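Local coordinates for kinesin-like protein KIF19 (PDB 5GSZ) that moves along microtubules toward their plus ends and depolymerizes them at ciliary tips, thereby regulating the length of motile cilia, at residues Tyr150-Asn155 with Gln205-Pro210; Met79-Thr84 with Tyr124-Asn129; Glu156-Leu161 with Asp300-Arg305. All blocks are in the same frame, centred on the assembly; numbering follows the deposited sequence.

From the N terminus, interaction 2 comes first: Met79-Thr84 of helix 77-84 meets Tyr124-Asn129 of helix 123-136, closing a loop of 39 residues that holds strand 97-103 and the nucleotide-binding loop. This loop closes before the other two open, in series with them. The chain then runs into strand 142-154 and its hairpin partner 157-160, from which the other contacts start. Interaction 1 closes back from Gln205-Pro210 onto the first strand and interaction 3 brings Asp300-Arg305 to the second, so these two loops cross. They also touch, through the salt bridge of Arg159 with Glu152. Together the contacts tie the sheet edge to the nucleotide-side loop and helix 302-307, and join two flanking helices.

Interaction 1 of 3, residues Tyr150-Asn155 with Gln205-Pro210; sequences YLEIYN and QRTQEP
Glu152 and Thr207 form the polar half of this contact, in which a strand side chain holds the backbone of a loop. The hydroxyl of Thr207 donates to Glu152, OG1 to OE1 2.9 Å, arriving on the syn side of the carboxylate and 26° out of its plane. The amide of the same threonine is shared between both oxygens, and each share is weak: N to OE2 of Glu152 is 2.8 Å but bent, while N to OE1 is straighter and longer at 3.3 Å. An extended chain carries the Glu152 carboxylate from the strand to the loop. Its oxygens have further partners, OE1 forming a salt bridge with Arg159 and OE2 a hydrogen bond with Ser220, so the group is gripped from several residues.

The apolar half is a CH-pi contact. CG2 of Thr207 sits 3.6 Å from the centroid of the Tyr154 ring and only 7° off its normal, squarely over the face. One torsion serves both halves: with chi1 of -58°, OG1 lies beside the backbone N and turns to the carboxylate, while CG2 lies anti to that N and meets the ring.

Arg206 NE, 4.6 Å from Glu152 OE2, is too far for an ion pair; the guanidinium bonds to Asp250 and to the carbonyl of Ser220. The Arg206 side chain comes within about 4 Å of the bound magnesium ion. Gln205-Pro210 lies in the loop that leads into the Ser-Ser-Arg-Ser-His motif, the first switch region of kinesin motor domains.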
loop_
_atom_site.group_PDB
_atom_site.type_symbol
_atom_site.label_atom_id
_atom_site.label_comp_id
_atom_site.label_asym_id
_atom_site.label_seq_id
_atom_site.Cartn_x
_atom_site.Cartn_y
_atom_site.Cartn_z
ATOM N N TYR A 150 -3.382 10.496 -8.965
ATOM C CA TYR A 150 -4.032 9.249 -8.565
ATOM C C TYR A 150 -4.225 8.405 -9.817
ATOM O O TYR A 150 -5.051 8.741 -10.666
ATOM C CB TYR A 150 -5.353 9.544 -7.868
ATOM C CG TYR A 150 -5.988 8.388 -7.164
ATOM C CD1 TYR A 150 -5.242 7.531 -6.374
ATOM C CD2 TYR A 150 -7.369 8.183 -7.242
ATOM C CE1 TYR A 150 -5.858 6.452 -5.695
ATOM C CE2 TYR A 150 -7.988 7.136 -6.564
ATOM C CZ TYR A 150 -7.234 6.280 -5.798
ATOM O OH TYR A 150 -7.851 5.253 -5.148
ATOM N N LEU A 151 -3.470 7.319 -9.932
ATOM C CA LEU A 151 -3.414 6.551 -11.168
ATOM C C LEU A 151 -3.700 5.075 -10.889
ATOM O O LEU A 151 -3.639 4.613 -9.743
ATOM C CB LEU A 151 -2.047 6.732 -11.841
ATOM C CG LEU A 151 -0.871 6.237 -11.006
ATOM C CD1 LEU A 151 -0.193 5.044 -11.647
ATOM C CD2 LEU A 151 0.092 7.355 -10.736
ATOM N N GLU A 152 -4.046 4.345 -11.950
ATOM C CA GLU A 152 -4.128 2.896 -11.897
ATOM C C GLU A 152 -2.971 2.281 -12.664
ATOM O O GLU A 152 -2.507 2.841 -13.655
ATOM C CB GLU A 152 -5.431 2.379 -12.491
ATOM C CG GLU A 152 -5.707 0.905 -12.225
ATOM C CD GLU A 152 -6.985 0.443 -12.885
ATOM O OE1 GLU A 152 -7.150 0.721 -14.097
ATOM O OE2 GLU A 152 -7.845 -0.142 -12.178
ATOM N N ILE A 153 -2.494 1.140 -12.170
ATOM C CA ILE A 153 -1.740 0.172 -12.962
ATOM C C ILE A 153 -2.565 -1.107 -12.997
ATOM O O ILE A 153 -2.828 -1.721 -11.953
ATOM C CB ILE A 153 -0.338 -0.104 -12.395
ATOM C CG1 ILE A 153 0.329 1.193 -11.954
ATOM C CG2 ILE A 153 0.528 -0.777 -13.455
ATOM C CD1 ILE A 153 1.616 0.954 -11.200
ATOM N N TYR A 154 -2.996 -1.489 -14.189
ATOM C CA TYR A 154 -3.794 -2.687 -14.406
ATOM C C TYR A 154 -3.135 -3.447 -15.542
ATOM O O TYR A 154 -3.102 -2.959 -16.674
ATOM C CB TYR A 154 -5.244 -2.343 -14.747
ATOM C CG TYR A 154 -6.068 -3.572 -14.968
ATOM C CD1 TYR A 154 -6.720 -4.196 -13.911
ATOM C CD2 TYR A 154 -6.158 -4.145 -16.228
ATOM C CE1 TYR A 154 -7.454 -5.344 -14.115
ATOM C CE2 TYR A 154 -6.881 -5.286 -16.442
ATOM C CZ TYR A 154 -7.530 -5.885 -15.388
ATOM O OH TYR A 154 -8.257 -7.032 -15.618
ATOM N N ASN A 155 -2.618 -4.634 -15.256
ATOM C CA ASN A 155 -1.914 -5.417 -16.269
ATOM C C ASN A 155 -0.882 -4.548 -16.978
ATOM O O ASN A 155 -0.844 -4.451 -18.205
ATOM C CB ASN A 155 -2.889 -6.034 -17.274
ATOM C CG ASN A 155 -3.597 -7.248 -16.726
ATOM O OD1 ASN A 155 -3.074 -7.948 -15.861
ATOM N ND2 ASN A 155 -4.797 -7.508 -17.229
ATOM N N GLN A 205 -13.130 4.662 -11.413
ATOM C CA GLN A 205 -12.607 4.493 -12.761
ATOM C C GLN A 205 -11.632 3.331 -12.866
ATOM O O GLN A 205 -11.230 2.975 -13.983
ATOM C CB GLN A 205 -11.942 5.787 -13.227
ATOM C CG GLN A 205 -12.772 7.001 -12.862
ATOM C CD GLN A 205 -14.199 6.862 -13.333
ATOM O OE1 GLN A 205 -14.452 6.610 -14.511
ATOM N NE2 GLN A 205 -15.145 6.995 -12.407
ATOM N N ARG A 206 -11.252 2.741 -11.733
ATOM C CA ARG A 206 -10.431 1.541 -11.748
ATOM C C ARG A 206 -11.096 0.452 -12.579
ATOM O O ARG A 206 -12.300 0.208 -12.460
ATOM C CB ARG A 206 -10.200 1.037 -10.324
ATOM C CG ARG A 206 -9.483 2.025 -9.420
ATOM C CD ARG A 206 -9.374 1.516 -7.976
ATOM N NE ARG A 206 -8.332 0.519 -7.702
ATOM C CZ ARG A 206 -8.047 0.110 -6.463
ATOM N NH1 ARG A 206 -8.732 0.616 -5.447
ATOM N NH2 ARG A 206 -7.084 -0.777 -6.220
ATOM N N THR A 207 -10.298 -0.195 -13.427
ATOM C CA THR A 207 -10.755 -1.313 -14.239
ATOM C C THR A 207 -11.531 -2.335 -13.407
ATOM O O THR A 207 -11.082 -2.757 -12.335
ATOM C CB THR A 207 -9.544 -1.969 -14.889
ATOM O OG1 THR A 207 -8.844 -0.996 -15.675
ATOM C CG2 THR A 207 -9.971 -3.115 -15.763
ATOM N N GLN A 208 -12.701 -2.735 -13.911
ATOM C CA GLN A 208 -13.643 -3.581 -13.189
ATOM C C GLN A 208 -13.448 -5.059 -13.525
ATOM O O GLN A 208 -12.846 -5.419 -14.536
ATOM C CB GLN A 208 -15.084 -3.165 -13.499
ATOM N N GLU A 209 -13.977 -5.917 -12.653
ATOM C CA GLU A 209 -13.972 -7.358 -12.898
ATOM C C GLU A 209 -15.058 -7.722 -13.904
ATOM O O GLU A 209 -16.229 -7.366 -13.701
ATOM C CB GLU A 209 -14.177 -8.132 -11.595
ATOM C CG GLU A 209 -12.873 -8.556 -10.935
ATOM C CD GLU A 209 -13.015 -8.826 -9.445
ATOM O OE1 GLU A 209 -14.097 -8.520 -8.887
ATOM O OE2 GLU A 209 -12.028 -9.307 -8.829
ATOM N N PRO A 210 -14.715 -8.436 -14.982
ATOM C CA PRO A 210 -15.696 -8.735 -16.046
ATOM C C PRO A 210 -16.975 -9.399 -15.551
ATOM O O PRO A 210 -18.032 -9.268 -16.188
ATOM C CB PRO A 210 -14.914 -9.664 -16.984
ATOM C CG PRO A 210 -13.473 -9.339 -16.729
ATOM C CD PRO A 210 -13.383 -8.998 -15.268
#

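Interaction 2 of 3, residues Met79-Thr84 with Tyr124-Asn129; sequences MVYQAT and YVRTLN
Tyr81 and Arg126 mark the closest approach of the two helical segments, their CA atoms 7.0 Å apart, and the contact narrows to these residues and Thr127.

Tyr81 is the side chain that reaches across. Its CG is anti to the backbone N (chi1 162°), which carries the ring off the helix toward the neighbouring backbone. CB of Arg126 then rests over one face of that ring, 3.8 Å from the centroid and 15° off the normal, displaced toward the rim; this is a CH-pi contact made by an aliphatic part of the arginine. Farther along the chain, CD of Arg126 lies 3.7 Å from Tyr81 CB. The guanidinium is turned 59° from the ring plane and does not stack on it; its NE makes a long, weak ion pair with Glu78.

The two helices belong to the layer that flanks the central sheet of the kinesin motor domain. Helix 123-136 rests on strand 242-250 through Thr127 and Leu128, and helix 77-84 on strand 69-71 through Val80 and Thr84.

Thr127 meets the same tyrosine differently. Its OG1 approaches the ring edge, near the ring plane, at 3.5 Å from CE1. That hydroxyl is engaged within its own helix, hydrogen-bonded to the carbonyl of Ile123 one turn earlier, and bonds weakly to Thr85. At the far end of the ring, Tyr81 OH stands 3.5 Å from the backbone O of Arg126, but its hydrogen bond goes to the carboxylate of Asp130, one turn along from Arg126.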
loop_
_atom_site.group_PDB
_atom_site.type_symbol
_atom_site.label_atom_id
_atom_site.label_comp_id
_atom_site.label_asym_id
_atom_site.label_seq_id
_atom_site.Cartn_x
_atom_site.Cartn_y
_atom_site.Cartn_z
ATOM N N MET A 79 -6.551 5.633 14.551
ATOM C CA MET A 79 -5.484 4.982 15.299
ATOM C C MET A 79 -4.540 4.250 14.359
ATOM O O MET A 79 -3.317 4.246 14.564
ATOM C CB MET A 79 -6.066 4.015 16.321
ATOM C CG MET A 79 -7.007 4.638 17.323
ATOM S SD MET A 79 -7.657 3.381 18.438
ATOM C CE MET A 79 -8.761 4.402 19.428
ATOM N N VAL A 80 -5.098 3.616 13.325
ATOM C CA VAL A 80 -4.268 3.020 12.284
ATOM C C VAL A 80 -3.394 4.084 11.640
ATOM O O VAL A 80 -2.192 3.877 11.430
ATOM C CB VAL A 80 -5.146 2.295 11.247
ATOM C CG1 VAL A 80 -4.393 2.143 9.937
ATOM C CG2 VAL A 80 -5.531 0.930 11.769
ATOM N N TYR A 81 -3.977 5.243 11.336
ATOM C CA TYR A 81 -3.202 6.323 10.751
ATOM C C TYR A 81 -2.080 6.773 11.678
ATOM O O TYR A 81 -0.920 6.895 11.256
ATOM C CB TYR A 81 -4.115 7.488 10.419
ATOM C CG TYR A 81 -3.349 8.764 10.224
ATOM C CD1 TYR A 81 -2.569 8.956 9.088
ATOM C CD2 TYR A 81 -3.393 9.777 11.177
ATOM C CE1 TYR A 81 -1.859 10.128 8.899
ATOM C CE2 TYR A 81 -2.693 10.945 10.997
ATOM C CZ TYR A 81 -1.927 11.117 9.857
ATOM O OH TYR A 81 -1.229 12.283 9.675
ATOM N N GLN A 82 -2.410 7.039 12.950
ATOM C CA GLN A 82 -1.401 7.520 13.888
ATOM C C GLN A 82 -0.242 6.535 13.990
ATOM O O GLN A 82 0.924 6.936 14.050
ATOM C CB GLN A 82 -2.018 7.748 15.270
ATOM C CG GLN A 82 -3.202 8.719 15.382
ATOM C CD GLN A 82 -2.810 10.185 15.387
ATOM O OE1 GLN A 82 -1.652 10.529 15.607
ATOM N NE2 GLN A 82 -3.794 11.059 15.186
ATOM N N ALA A 83 -0.540 5.245 13.985
ATOM C CA ALA A 83 0.494 4.250 14.196
ATOM C C ALA A 83 1.272 3.910 12.939
ATOM O O ALA A 83 2.293 3.219 13.033
ATOM C CB ALA A 83 -0.119 2.968 14.758
ATOM N N THR A 84 0.827 4.343 11.767
ATOM C CA THR A 84 1.482 3.864 10.556
ATOM C C THR A 84 2.156 4.965 9.755
ATOM O O THR A 84 3.356 4.846 9.449
ATOM C CB THR A 84 0.491 3.099 9.653
ATOM O OG1 THR A 84 -0.659 3.907 9.404
ATOM C CG2 THR A 84 0.074 1.818 10.312
ATOM N N TYR A 124 -5.241 8.064 3.102
ATOM C CA TYR A 124 -5.085 9.156 2.144
ATOM C C TYR A 124 -5.410 10.507 2.758
ATOM O O TYR A 124 -4.516 11.335 2.947
ATOM C CB TYR A 124 -5.978 8.977 0.909
ATOM C CG TYR A 124 -5.678 7.787 0.014
ATOM C CD1 TYR A 124 -4.415 7.205 -0.039
ATOM C CD2 TYR A 124 -6.673 7.247 -0.784
ATOM C CE1 TYR A 124 -4.165 6.107 -0.885
ATOM C CE2 TYR A 124 -6.437 6.187 -1.608
ATOM C CZ TYR A 124 -5.192 5.608 -1.664
ATOM O OH TYR A 124 -4.993 4.540 -2.515
ATOM N N VAL A 125 -6.681 10.730 3.089
ATOM C CA VAL A 125 -7.099 12.057 3.523
ATOM C C VAL A 125 -6.484 12.407 4.876
ATOM O O VAL A 125 -6.126 13.562 5.119
ATOM C CB VAL A 125 -8.643 12.185 3.528
ATOM C CG1 VAL A 125 -9.244 11.800 2.186
ATOM C CG2 VAL A 125 -9.259 11.340 4.598
ATOM N N ARG A 126 -6.331 11.436 5.770
ATOM C CA ARG A 126 -5.707 11.748 7.056
ATOM C C ARG A 126 -4.281 12.221 6.851
ATOM O O ARG A 126 -3.826 13.169 7.500
ATOM C CB ARG A 126 -5.750 10.535 7.997
ATOM C CG ARG A 126 -7.143 10.241 8.504
ATOM C CD ARG A 126 -7.298 8.902 9.185
ATOM N NE ARG A 126 -8.328 9.043 10.213
ATOM C CZ ARG A 126 -9.643 8.956 10.016
ATOM N NH1 ARG A 126 -10.141 8.689 8.819
ATOM N NH2 ARG A 126 -10.475 9.141 11.024
ATOM N N THR A 127 -3.579 11.604 5.909
ATOM C CA THR A 127 -2.211 12.004 5.626
ATOM C C THR A 127 -2.152 13.325 4.872
ATOM O O THR A 127 -1.320 14.180 5.196
ATOM C CB THR A 127 -1.503 10.902 4.845
ATOM O OG1 THR A 127 -1.777 9.644 5.469
ATOM C CG2 THR A 127 -0.006 11.130 4.837
ATOM N N LEU A 128 -3.009 13.508 3.859
ATOM C CA LEU A 128 -3.060 14.807 3.190
ATOM C C LEU A 128 -3.347 15.919 4.180
ATOM O O LEU A 128 -2.876 17.051 4.011
ATOM C CB LEU A 128 -4.100 14.814 2.068
ATOM C CG LEU A 128 -3.755 14.184 0.710
ATOM C CD1 LEU A 128 -3.606 12.690 0.673
ATOM C CD2 LEU A 128 -4.768 14.601 -0.328
ATOM N N ASN A 129 -4.068 15.603 5.247
ATOM C CA ASN A 129 -4.547 16.619 6.166
ATOM C C ASN A 129 -3.440 17.092 7.099
ATOM O O ASN A 129 -3.195 18.293 7.232
ATOM C CB ASN A 129 -5.721 16.043 6.939
ATOM C CG ASN A 129 -6.744 17.068 7.263
ATOM O OD1 ASN A 129 -6.516 17.979 8.072
ATOM N ND2 ASN A 129 -7.869 16.980 6.577
#

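Interaction 3 of 3, residues Glu156-Leu161 with Asp300-Arg305; sequences EMIRDL and DSKLTR
The carboxylate of Glu156 is met by the amide of Lys302 nearly along the C-O axis of OE1, with N to OE1 at 2.7 Å and a nearly straight N-H (169°). The second flat group, the guanidinium of Arg305, has the carbonyl O of Asp300 at its edge, in plane.

The helix start already has a cap of its own. Ser301 takes the N-cap position, its OG accepting from Thr304 N at 3.2 Å. Glu156 accepts from the next residue, Lys302, so a carboxylate from another part of the chain supplements the cap at a helix start, where negative charge would probably be favoured. The same OE1 has a long salt bridge with Lys302 NZ, 3.7 Å. That lysine is bent at chi2 (-64°) and chi4 (-68°), which folds it back alongside the glutamate, its CE 3.4 Å from Glu156 O.

Beside this polar cluster, CD1 of Ile158 packs on CB of Lys302 at 4.0 Å.

Asp300-Arg305 carries the Asp-Ser-Lys-Leu-Thr-Arg run of kinesin motor domains, on the side that probably faces the microtubule, as in related kinesins. Glu156 lies in the turn between strands 142-154 and 157-160, and helix 302-307 rests against this hairpin, Lys302 and Leu303 touching Ile153, while Lys302 and Arg305 reach Leu171 of strand 171-173.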
loop_
_atom_site.group_PDB
_atom_site.type_symbol
_atom_site.label_atom_id
_atom_site.label_comp_id
_atom_site.label_asym_id
_atom_site.label_seq_id
_atom_site.Cartn_x
_atom_site.Cartn_y
_atom_site.Cartn_z
ATOM N N GLU A 156 -0.078 -3.858 -16.178
ATOM C CA GLU A 156 0.999 -2.992 -16.646
ATOM C C GLU A 156 0.524 -1.863 -17.551
ATOM O O GLU A 156 1.356 -1.213 -18.189
ATOM C CB GLU A 156 2.093 -3.801 -17.345
ATOM C CG GLU A 156 2.651 -4.884 -16.450
ATOM C CD GLU A 156 3.229 -4.312 -15.174
ATOM O OE1 GLU A 156 4.156 -3.479 -15.270
ATOM O OE2 GLU A 156 2.732 -4.667 -14.080
ATOM N N MET A 157 -0.781 -1.588 -17.605
ATOM C CA MET A 157 -1.310 -0.419 -18.306
ATOM C C MET A 157 -1.664 0.668 -17.293
ATOM O O MET A 157 -2.342 0.403 -16.294
ATOM C CB MET A 157 -2.540 -0.774 -19.142
ATOM C CG MET A 157 -2.376 -2.002 -20.043
ATOM S SD MET A 157 -1.206 -1.846 -21.415
ATOM C CE MET A 157 -2.052 -0.694 -22.480
ATOM N N ILE A 158 -1.215 1.888 -17.559
ATOM C CA ILE A 158 -1.404 2.997 -16.642
ATOM C C ILE A 158 -2.545 3.869 -17.128
ATOM O O ILE A 158 -2.570 4.280 -18.289
ATOM C CB ILE A 158 -0.118 3.815 -16.501
ATOM C CG1 ILE A 158 1.016 2.884 -16.068
ATOM C CG2 ILE A 158 -0.351 4.967 -15.519
ATOM C CD1 ILE A 158 2.394 3.476 -16.224
ATOM N N ARG A 159 -3.471 4.173 -16.232
ATOM C CA ARG A 159 -4.546 5.119 -16.487
ATOM C C ARG A 159 -4.537 6.195 -15.414
ATOM O O ARG A 159 -4.129 5.951 -14.275
ATOM C CB ARG A 159 -5.910 4.410 -16.504
ATOM C CG ARG A 159 -6.099 3.473 -17.713
ATOM C CD ARG A 159 -7.326 2.560 -17.584
ATOM N NE ARG A 159 -8.576 3.288 -17.388
ATOM C CZ ARG A 159 -9.300 3.231 -16.278
ATOM N NH1 ARG A 159 -8.888 2.473 -15.271
ATOM N NH2 ARG A 159 -10.432 3.925 -16.173
ATOM N N ASP A 160 -4.992 7.393 -15.790
ATOM C CA ASP A 160 -5.191 8.497 -14.849
ATOM C C ASP A 160 -6.569 8.339 -14.226
ATOM O O ASP A 160 -7.582 8.525 -14.896
ATOM C CB ASP A 160 -5.067 9.845 -15.555
ATOM C CG ASP A 160 -5.353 11.041 -14.631
ATOM O OD1 ASP A 160 -5.703 10.858 -13.441
ATOM O OD2 ASP A 160 -5.227 12.193 -15.107
ATOM N N LEU A 161 -6.616 8.011 -12.940
ATOM C CA LEU A 161 -7.914 7.763 -12.334
ATOM C C LEU A 161 -8.757 9.021 -12.187
ATOM O O LEU A 161 -9.946 8.905 -11.877
ATOM C CB LEU A 161 -7.742 7.106 -10.969
ATOM C CG LEU A 161 -7.229 5.681 -11.014
ATOM C CD1 LEU A 161 -6.872 5.247 -9.589
ATOM C CD2 LEU A 161 -8.269 4.754 -11.666
ATOM N N ASP A 300 11.362 -4.461 -15.535
ATOM C CA ASP A 300 10.757 -3.891 -14.339
ATOM C C ASP A 300 9.290 -3.581 -14.595
ATOM O O ASP A 300 8.933 -3.038 -15.642
ATOM C CB ASP A 300 11.499 -2.621 -13.930
ATOM C CG ASP A 300 12.943 -2.895 -13.554
ATOM O OD1 ASP A 300 13.290 -4.091 -13.388
ATOM O OD2 ASP A 300 13.724 -1.921 -13.412
ATOM N N SER A 301 8.433 -3.936 -13.643
ATOM C CA SER A 301 7.028 -3.582 -13.758
ATOM C C SER A 301 6.872 -2.064 -13.754
ATOM O O SER A 301 7.774 -1.322 -13.355
ATOM C CB SER A 301 6.236 -4.203 -12.616
ATOM O OG SER A 301 6.787 -3.817 -11.372
ATOM N N LYS A 302 5.718 -1.595 -14.235
ATOM C CA LYS A 302 5.437 -0.167 -14.148
ATOM C C LYS A 302 5.570 0.324 -12.707
ATOM O O LYS A 302 6.157 1.382 -12.457
ATOM C CB LYS A 302 4.044 0.145 -14.703
ATOM C CG LYS A 302 3.802 -0.371 -16.116
ATOM C CD LYS A 302 4.726 0.286 -17.153
ATOM C CE LYS A 302 4.700 -0.477 -18.474
ATOM N NZ LYS A 302 5.341 -1.827 -18.322
ATOM N N LEU A 303 5.070 -0.454 -11.736
ATOM C CA LEU A 303 5.109 0.019 -10.359
ATOM C C LEU A 303 6.533 0.085 -9.840
ATOM O O LEU A 303 6.876 1.018 -9.108
ATOM C CB LEU A 303 4.233 -0.858 -9.467
ATOM C CG LEU A 303 4.259 -0.644 -7.948
ATOM C CD1 LEU A 303 3.838 0.764 -7.612
ATOM C CD2 LEU A 303 3.352 -1.633 -7.229
ATOM N N THR A 304 7.388 -0.860 -10.235
ATOM C CA THR A 304 8.798 -0.795 -9.842
ATOM C C THR A 304 9.483 0.429 -10.433
ATOM O O THR A 304 10.200 1.159 -9.730
ATOM C CB THR A 304 9.539 -2.054 -10.276
ATOM O OG1 THR A 304 9.040 -3.181 -9.554
ATOM C CG2 THR A 304 11.009 -1.898 -9.994
ATOM N N ARG A 305 9.297 0.651 -11.739
ATOM C CA ARG A 305 9.908 1.809 -12.385
ATOM C C ARG A 305 9.421 3.109 -11.754
ATOM O O ARG A 305 10.218 4.018 -11.504
ATOM C CB ARG A 305 9.631 1.786 -13.896
ATOM C CG ARG A 305 10.550 0.827 -14.688
ATOM C CD ARG A 305 9.867 0.195 -15.923
ATOM N NE ARG A 305 9.539 1.155 -16.977
ATOM C CZ ARG A 305 8.743 0.890 -18.012
ATOM N NH1 ARG A 305 8.179 -0.310 -18.135
ATOM N NH2 ARG A 305 8.495 1.829 -18.919
#